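Local coordinates for Lin2960 protein (Listeria innocua, PDB 3OOP) that is of unknown function but probably binds DNA and regulates transcription through a MarR-type winged helix-turn-helix domain, at residues A[28-31]-A[32-35]; A[95-99]-A[100-104]; A[103-106]-A[107-111]. All blocks are in the same frame, centred on the assembly; numbering follows the deposited sequence.

Interaction 1: residues A[28-31]-A[32-35]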
loop_
_atom_site.group_PDB
_atom_site.type_symbol
_atom_site.label_atom_id
_atom_site.label_comp_id
_atom_site.label_asym_id
_atom_site.label_seq_id
_atom_site.Cartn_x
_atom_site.Cartn_y
_atom_site.Cartn_z
ATOM N N ARG A 28 -2.074 21.096 0.058
ATOM C CA ARG A 28 -1.456 22.336 -0.465
ATOM C C ARG A 28 -2.483 23.355 -0.941
ATOM O O ARG A 28 -2.251 24.569 -0.865
ATOM C CB ARG A 28 -0.472 22.048 -1.606
ATOM C CG ARG A 28 0.825 21.463 -1.143
ATOM C CD ARG A 28 1.963 21.708 -2.128
ATOM N NE ARG A 28 1.771 21.041 -3.417
ATOM C CZ ARG A 28 1.948 19.739 -3.634
ATOM N NH1 ARG A 28 2.292 18.928 -2.642
ATOM N NH2 ARG A 28 1.758 19.247 -4.849
ATOM N N SER A 29 -3.620 22.860 -1.420
ATOM C CA SER A 29 -4.656 23.732 -1.973
ATOM C C SER A 29 -5.244 24.651 -0.920
ATOM O O SER A 29 -5.716 25.729 -1.250
ATOM C CB SER A 29 -5.765 22.914 -2.654
ATOM O OG SER A 29 -6.658 22.335 -1.726
ATOM N N ILE A 30 -5.197 24.238 0.346
ATOM C CA ILE A 30 -5.743 25.070 1.429
ATOM C C ILE A 30 -4.658 25.584 2.392
ATOM O O ILE A 30 -4.952 26.082 3.484
ATOM C CB ILE A 30 -6.904 24.354 2.162
ATOM C CG1 ILE A 30 -6.451 23.014 2.752
ATOM C CG2 ILE A 30 -8.109 24.145 1.185
ATOM C CD1 ILE A 30 -7.482 22.391 3.709
ATOM N N ALA A 31 -3.403 25.484 1.956
ATOM C CA ALA A 31 -2.249 25.901 2.772
ATOM C C ALA A 31 -2.322 27.348 3.270
ATOM O O ALA A 31 -1.846 27.656 4.368
ATOM C CB ALA A 31 -0.933 25.669 2.001
ATOM N N SER A 32 -2.923 28.234 2.479
ATOM C CA SER A 32 -2.917 29.655 2.821
ATOM C C SER A 32 -4.048 30.046 3.772
ATOM O O SER A 32 -4.097 31.179 4.233
ATOM C CB SER A 32 -2.945 30.534 1.564
ATOM O OG SER A 32 -1.871 30.192 0.709
ATOM N N TYR A 33 -4.943 29.108 4.071
ATOM C CA TYR A 33 -6.105 29.397 4.908
ATOM C C TYR A 33 -5.787 29.287 6.400
ATOM O O TYR A 33 -4.817 28.631 6.786
ATOM C CB TYR A 33 -7.276 28.498 4.504
ATOM C CG TYR A 33 -7.819 28.893 3.152
ATOM C CD1 TYR A 33 -8.920 29.745 3.050
ATOM C CD2 TYR A 33 -7.207 28.454 1.973
ATOM C CE1 TYR A 33 -9.419 30.126 1.813
ATOM C CE2 TYR A 33 -7.695 28.835 0.725
ATOM C CZ TYR A 33 -8.803 29.668 0.659
ATOM O OH TYR A 33 -9.294 30.055 -0.568
ATOM N N ASP A 34 -6.602 29.933 7.230
ATOM C CA ASP A 34 -6.338 30.002 8.672
ATOM C C ASP A 34 -6.456 28.625 9.331
ATOM O O ASP A 34 -5.698 28.288 10.234
ATOM C CB ASP A 34 -7.266 31.020 9.345
ATOM C CG ASP A 34 -7.129 31.025 10.862
ATOM O OD1 ASP A 34 -6.125 31.570 11.363
ATOM O OD2 ASP A 34 -8.027 30.486 11.552
ATOM N N VAL A 35 -7.390 27.819 8.849
ATOM C CA VAL A 35 -7.558 26.436 9.311
ATOM C C VAL A 35 -6.417 25.527 8.815
ATOM O O VAL A 35 -6.191 25.437 7.606
ATOM C CB VAL A 35 -8.949 25.905 8.855
ATOM C CG1 VAL A 35 -9.111 24.432 9.143
ATOM C CG2 VAL A 35 -10.069 26.707 9.532
HETATM O O HOH W 1 -4.151 27.838 -0.129
HETATM O O HOH W 2 -3.990 25.349 6.005
#
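Ser32 follows Ala31 in the middle of a type I beta turn that runs from Ile30 to Tyr33, after helix 2-29. Its backbone N reaches back through a water: water 1 accepts from Ser32 N at 2.9 Å and donates to Ser29 O, so Ser29 O is joined to the turn by solvent. Tyr33 closes the turn directly, with its N bonded to Ile30 O at 3.1 Å and an N-H...O angle of 162°; the donor stands above the carbonyl plane, well off the lone pairs. The Tyr33 ring sits beside the same residue. With CG anti to its own carbonyl carbon (chi1 -70°), the ring turns its CD2 edge to the turn, where Ile30 O lies in the ring plane 3.6 Å from CD2 and Ile30 CB packs 4.1 Å from the same atom. Beyond the turn, Val35 adds its carbonyl: water 2 lies 2.8 Å from Ile30 O and 2.7 Å from Val35 O and can donate to either, though not necessarily to both at once. The side chains of Ile30 and Val35 both pack on Trp40 of helix 37-49, while Tyr33 touches Glu107 of helix 99-119. Ile30 O thus meets an amide, a water and an aromatic edge, which suggests that backbone hydrogen bonds and water do most to fix the reversal, with the side chains left to attach it to neighbouring helices.

Interaction 2: residues A[95-99]-A[100-104]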
loop_
_atom_site.group_PDB
_atom_site.type_symbol
_atom_site.label_atom_id
_atom_site.label_comp_id
_atom_site.label_asym_id
_atom_site.label_seq_id
_atom_site.Cartn_x
_atom_site.Cartn_y
_atom_site.Cartn_z
ATOM N N LEU A 95 -20.704 17.882 19.233
ATOM C CA LEU A 95 -20.107 18.997 18.509
ATOM C C LEU A 95 -20.876 19.259 17.225
ATOM O O LEU A 95 -21.280 18.319 16.537
ATOM C CB LEU A 95 -18.660 18.672 18.139
ATOM C CG LEU A 95 -17.775 18.098 19.244
ATOM C CD1 LEU A 95 -16.533 17.462 18.639
ATOM C CD2 LEU A 95 -17.434 19.188 20.227
ATOM N N SER A 96 -21.059 20.541 16.917
ATOM C CA SER A 96 -21.723 20.973 15.688
ATOM C C SER A 96 -21.070 22.264 15.218
ATOM O O SER A 96 -20.351 22.897 15.971
ATOM C CB SER A 96 -23.212 21.215 15.932
ATOM O OG SER A 96 -23.828 20.101 16.557
ATOM N N LEU A 97 -21.340 22.662 13.981
ATOM C CA LEU A 97 -20.751 23.882 13.441
ATOM C C LEU A 97 -21.503 25.136 13.869
ATOM O O LEU A 97 -22.724 25.111 14.025
ATOM C CB LEU A 97 -20.728 23.815 11.907
ATOM C CG LEU A 97 -19.993 22.650 11.244
ATOM C CD1 LEU A 97 -20.215 22.697 9.738
ATOM C CD2 LEU A 97 -18.512 22.660 11.565
ATOM N N THR A 98 -20.764 26.230 14.039
ATOM C CA THR A 98 -21.354 27.562 14.107
ATOM C C THR A 98 -21.601 28.063 12.680
ATOM O O THR A 98 -21.132 27.455 11.708
ATOM C CB THR A 98 -20.408 28.560 14.798
ATOM O OG1 THR A 98 -19.191 28.649 14.044
ATOM C CG2 THR A 98 -20.086 28.125 16.229
ATOM N N ASP A 99 -22.314 29.180 12.547
ATOM C CA ASP A 99 -22.438 29.834 11.242
ATOM C C ASP A 99 -21.073 30.104 10.592
ATOM O O ASP A 99 -20.897 29.895 9.377
ATOM C CB ASP A 99 -23.222 31.143 11.344
ATOM C CG ASP A 99 -24.723 30.929 11.528
ATOM O OD1 ASP A 99 -25.216 29.777 11.420
ATOM O OD2 ASP A 99 -25.412 31.940 11.791
ATOM N N LYS A 100 -20.118 30.569 11.394
ATOM C CA LYS A 100 -18.764 30.821 10.904
ATOM C C LYS A 100 -18.092 29.521 10.467
ATOM O O LYS A 100 -17.451 29.475 9.416
ATOM C CB LYS A 100 -17.912 31.532 11.953
ATOM C CG LYS A 100 -16.578 32.010 11.403
ATOM C CD LYS A 100 -15.696 32.604 12.496
ATOM C CE LYS A 100 -14.429 33.222 11.896
ATOM N NZ LYS A 100 -13.565 33.832 12.957
ATOM N N GLY A 101 -18.258 28.465 11.256
ATOM C CA GLY A 101 -17.754 27.147 10.882
ATOM C C GLY A 101 -18.353 26.643 9.576
ATOM O O GLY A 101 -17.638 26.103 8.740
ATOM N N ARG A 102 -19.654 26.827 9.398
ATOM C CA ARG A 102 -20.322 26.400 8.171
ATOM C C ARG A 102 -19.775 27.182 6.972
ATOM O O ARG A 102 -19.500 26.599 5.924
ATOM C CB ARG A 102 -21.841 26.560 8.303
ATOM C CG ARG A 102 -22.646 25.765 7.295
ATOM C CD ARG A 102 -24.143 25.775 7.629
ATOM N NE ARG A 102 -24.407 25.481 9.039
ATOM C CZ ARG A 102 -24.341 24.267 9.588
ATOM N NH1 ARG A 102 -24.020 23.206 8.856
ATOM N NH2 ARG A 102 -24.595 24.111 10.883
ATOM N N LYS A 103 -19.599 28.493 7.145
ATOM C CA LYS A 103 -19.044 29.361 6.102
ATOM C C LYS A 103 -17.633 28.897 5.705
ATOM O O LYS A 103 -17.338 28.700 4.524
ATOM C CB LYS A 103 -19.022 30.821 6.582
ATOM C CG LYS A 103 -18.374 31.812 5.608
ATOM C CD LYS A 103 -18.326 33.244 6.158
ATOM C CE LYS A 103 -17.157 33.433 7.111
ATOM N NZ LYS A 103 -16.711 34.854 7.171
ATOM N N GLU A 104 -16.768 28.726 6.697
ATOM C CA GLU A 104 -15.385 28.357 6.419
ATOM C C GLU A 104 -15.255 26.948 5.841
ATOM O O GLU A 104 -14.470 26.735 4.911
ATOM C CB GLU A 104 -14.497 28.576 7.661
ATOM C CG GLU A 104 -14.354 30.075 7.979
ATOM C CD GLU A 104 -13.069 30.456 8.719
ATOM O OE1 GLU A 104 -12.203 29.586 8.959
ATOM O OE2 GLU A 104 -12.922 31.659 9.050
HETATM O O HOH W 3 -25.127 28.277 9.263
HETATM O O HOH W 4 -24.798 27.225 11.891
#
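Thr98 OG1 accepts from Gly101 N at 2.9 Å, with an N-H...O angle of 164°, and so caps the first turn of helix 99-119. The hydroxyl is brought there by chi1 of 61°, which sets OG1 between the backbone N and the carbonyl carbon and over the first amides of the helix; the hydroxyl also makes a hydrogen bond with Glu79 O. The main chain continues the grip: Arg102 N bonds to Thr98 O at 2.8 Å, nearly in line with the C=O bond, and Lys103 N to Asp99 O at 2.9 Å. Asp99 and Arg102, although oppositely charged, meet through solvent, their OD1 and NE atoms being 5.0 Å apart. Waters 3 and 4 both donate to Asp99 OD1; water 3 accepts from Arg102 NE at 2.9 Å and water 4 from Arg102 NH2 at 3.3 Å, and both lie in the guanidinium plane at its edge. The guanidinium also forms a salt bridge through NH1 with Glu50, whose other carboxylate oxygen receives Leu97 N. Held by Glu50 and by two waters at its edge, the group probably has little freedom to turn. Leu97 crosses the Arg102 side chain at about a right angle, placing CD1 over one face of the guanidinium, 3.9 Å from NH1. The buried Leu97 side chain also touches Leu43 and Ile46 of helix 37-49. A threonine N-cap at the passage from strand 94-97 into helix 99-119 ties the wing of the MarR-type winged helix-turn-helix domain to the helix that follows it.

Interaction 3: residues A[103-106]-A[107-111]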
loop_
_atom_site.group_PDB
_atom_site.type_symbol
_atom_site.label_atom_id
_atom_site.label_comp_id
_atom_site.label_asym_id
_atom_site.label_seq_id
_atom_site.Cartn_x
_atom_site.Cartn_y
_atom_site.Cartn_z
ATOM N N LYS A 103 -19.599 28.493 7.145
ATOM C CA LYS A 103 -19.044 29.361 6.102
ATOM C C LYS A 103 -17.633 28.897 5.705
ATOM O O LYS A 103 -17.338 28.700 4.524
ATOM C CB LYS A 103 -19.022 30.821 6.582
ATOM C CG LYS A 103 -18.374 31.812 5.608
ATOM C CD LYS A 103 -18.326 33.244 6.158
ATOM C CE LYS A 103 -17.157 33.433 7.111
ATOM N NZ LYS A 103 -16.711 34.854 7.171
ATOM N N GLU A 104 -16.768 28.726 6.697
ATOM C CA GLU A 104 -15.385 28.357 6.419
ATOM C C GLU A 104 -15.255 26.948 5.841
ATOM O O GLU A 104 -14.470 26.735 4.911
ATOM C CB GLU A 104 -14.497 28.576 7.661
ATOM C CG GLU A 104 -14.354 30.075 7.979
ATOM C CD GLU A 104 -13.069 30.456 8.719
ATOM O OE1 GLU A 104 -12.203 29.586 8.959
ATOM O OE2 GLU A 104 -12.922 31.659 9.050
ATOM N N THR A 105 -16.044 26.000 6.343
ATOM C CA THR A 105 -15.998 24.631 5.831
ATOM C C THR A 105 -16.472 24.587 4.374
ATOM O O THR A 105 -15.903 23.873 3.555
ATOM C CB THR A 105 -16.795 23.665 6.731
ATOM O OG1 THR A 105 -16.310 23.771 8.076
ATOM C CG2 THR A 105 -16.656 22.218 6.263
ATOM N N THR A 106 -17.509 25.368 4.057
ATOM C CA THR A 106 -18.007 25.445 2.676
ATOM C C THR A 106 -16.909 25.979 1.744
ATOM O O THR A 106 -16.645 25.408 0.684
ATOM C CB THR A 106 -19.302 26.284 2.583
ATOM O OG1 THR A 106 -20.350 25.575 3.247
ATOM C CG2 THR A 106 -19.715 26.540 1.130
ATOM N N GLU A 107 -16.249 27.052 2.169
ATOM C CA GLU A 107 -15.170 27.663 1.403
ATOM C C GLU A 107 -14.029 26.660 1.172
ATOM O O GLU A 107 -13.574 26.488 0.035
ATOM C CB GLU A 107 -14.680 28.926 2.129
ATOM C CG GLU A 107 -13.702 29.815 1.348
ATOM C CD GLU A 107 -13.292 31.074 2.111
ATOM O OE1 GLU A 107 -12.416 31.812 1.604
ATOM O OE2 GLU A 107 -13.837 31.332 3.214
ATOM N N LEU A 108 -13.597 25.983 2.239
ATOM C CA LEU A 108 -12.524 24.987 2.150
ATOM C C LEU A 108 -12.923 23.791 1.294
ATOM O O LEU A 108 -12.132 23.348 0.445
ATOM C CB LEU A 108 -12.085 24.527 3.546
ATOM C CG LEU A 108 -11.500 25.601 4.461
ATOM C CD1 LEU A 108 -11.406 25.099 5.908
ATOM C CD2 LEU A 108 -10.133 26.056 3.957
ATOM N N ARG A 109 -14.135 23.271 1.505
ATOM C CA ARG A 109 -14.617 22.130 0.729
ATOM C C ARG A 109 -14.592 22.441 -0.764
ATOM O O ARG A 109 -14.206 21.598 -1.565
ATOM C CB ARG A 109 -16.026 21.714 1.151
ATOM C CG ARG A 109 -16.084 20.850 2.399
ATOM C CD ARG A 109 -17.198 19.822 2.300
ATOM N NE ARG A 109 -17.532 19.217 3.589
ATOM C CZ ARG A 109 -16.935 18.146 4.102
ATOM N NH1 ARG A 109 -15.942 17.552 3.448
ATOM N NH2 ARG A 109 -17.332 17.666 5.278
ATOM N N ASP A 110 -14.995 23.655 -1.124
ATOM C CA ASP A 110 -15.035 24.073 -2.539
ATOM C C ASP A 110 -13.636 24.102 -3.164
ATOM O O ASP A 110 -13.443 23.674 -4.311
ATOM C CB ASP A 110 -15.735 25.432 -2.692
ATOM C CG ASP A 110 -17.256 25.344 -2.522
ATOM O OD1 ASP A 110 -17.831 24.234 -2.609
ATOM O OD2 ASP A 110 -17.888 26.402 -2.303
ATOM N N ILE A 111 -12.665 24.595 -2.396
ATOM C CA ILE A 111 -11.276 24.652 -2.849
ATOM C C ILE A 111 -10.727 23.246 -3.041
ATOM O O ILE A 111 -10.121 22.947 -4.080
ATOM C CB ILE A 111 -10.385 25.434 -1.874
ATOM C CG1 ILE A 111 -10.779 26.910 -1.885
ATOM C CG2 ILE A 111 -8.906 25.297 -2.277
ATOM C CD1 ILE A 111 -10.629 27.550 -0.546
#
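Thr105 and Arg109, one helical turn apart, lie side by side and point the same way in the conformers described here, each one of two modelled. The methyl CG2 of Thr105 then rests 4.1 Å from both CG and NE of Arg109, while the arginine chain runs past the Thr105 carbonyl, with CG 3.2 Å from Thr105 O. CG2 faces this neighbour because it is anti to Thr105 N, which leaves OG1 turned back along the helix (chi1 -55°) to bond with Gly101 O. The guanidinium goes on to a salt bridge with Glu47 of helix 37-49. The next pair repeats the pattern on an exposed strip. Thr106 and Asp110 also run alongside each other, with Thr106 CG2 3.9 Å from Asp110 OD2, and the Thr106 hydroxyl again turns back, here to Arg102 O. Asp110 OD2 is 3.4 Å from Thr106 O, two acceptors, so this approach brings no bond and probably a mild repulsion. Leu108 instead lays its CG against the Glu104 carbonyl, 3.2 Å from O, and its side chain touches Tyr33 and Trp40. Lys103 and Glu107 bear opposite charges, but NZ and OE2 stay 6.0 Å apart, too far for direct pairing. Beneath these side chains four consecutive backbone bonds join residues i and i+4, among them Leu108 N to Glu104 O at 2.9 Å with an N-H...O angle of 167°. Regular alpha-helical spacing thus divides helix 99-119: Thr105, Leu108 and Arg109 meet Trp40, whereas Thr106 and Asp110 are exposed. This is the long helix that follows the wing in the MarR-type winged helix-turn-helix fold and packs on helix 37-49.

Overall arrangement
Interactions 2 and 3 are successive parts of helix 99-119, its capped start and its regular middle, and they share Lys103 and Glu104. Interaction 1 belongs to the connection between helices 2-29 and 37-49, yet it leans on the same long helix: Val35 packs on Glu104, and Tyr33 on Glu107. Each touches helix 37-49, through Ile30 and Val35, Leu97, and Leu108. Those four, with Gly101 and Thr105, are buried, whereas Ala31, Ser32, Asp99, Arg102, Thr106 and Asp110 lie at the surface. Water mediates polar contacts where the chain turns or enters a helix; in mid-helix, direct backbone bonding carries the contact.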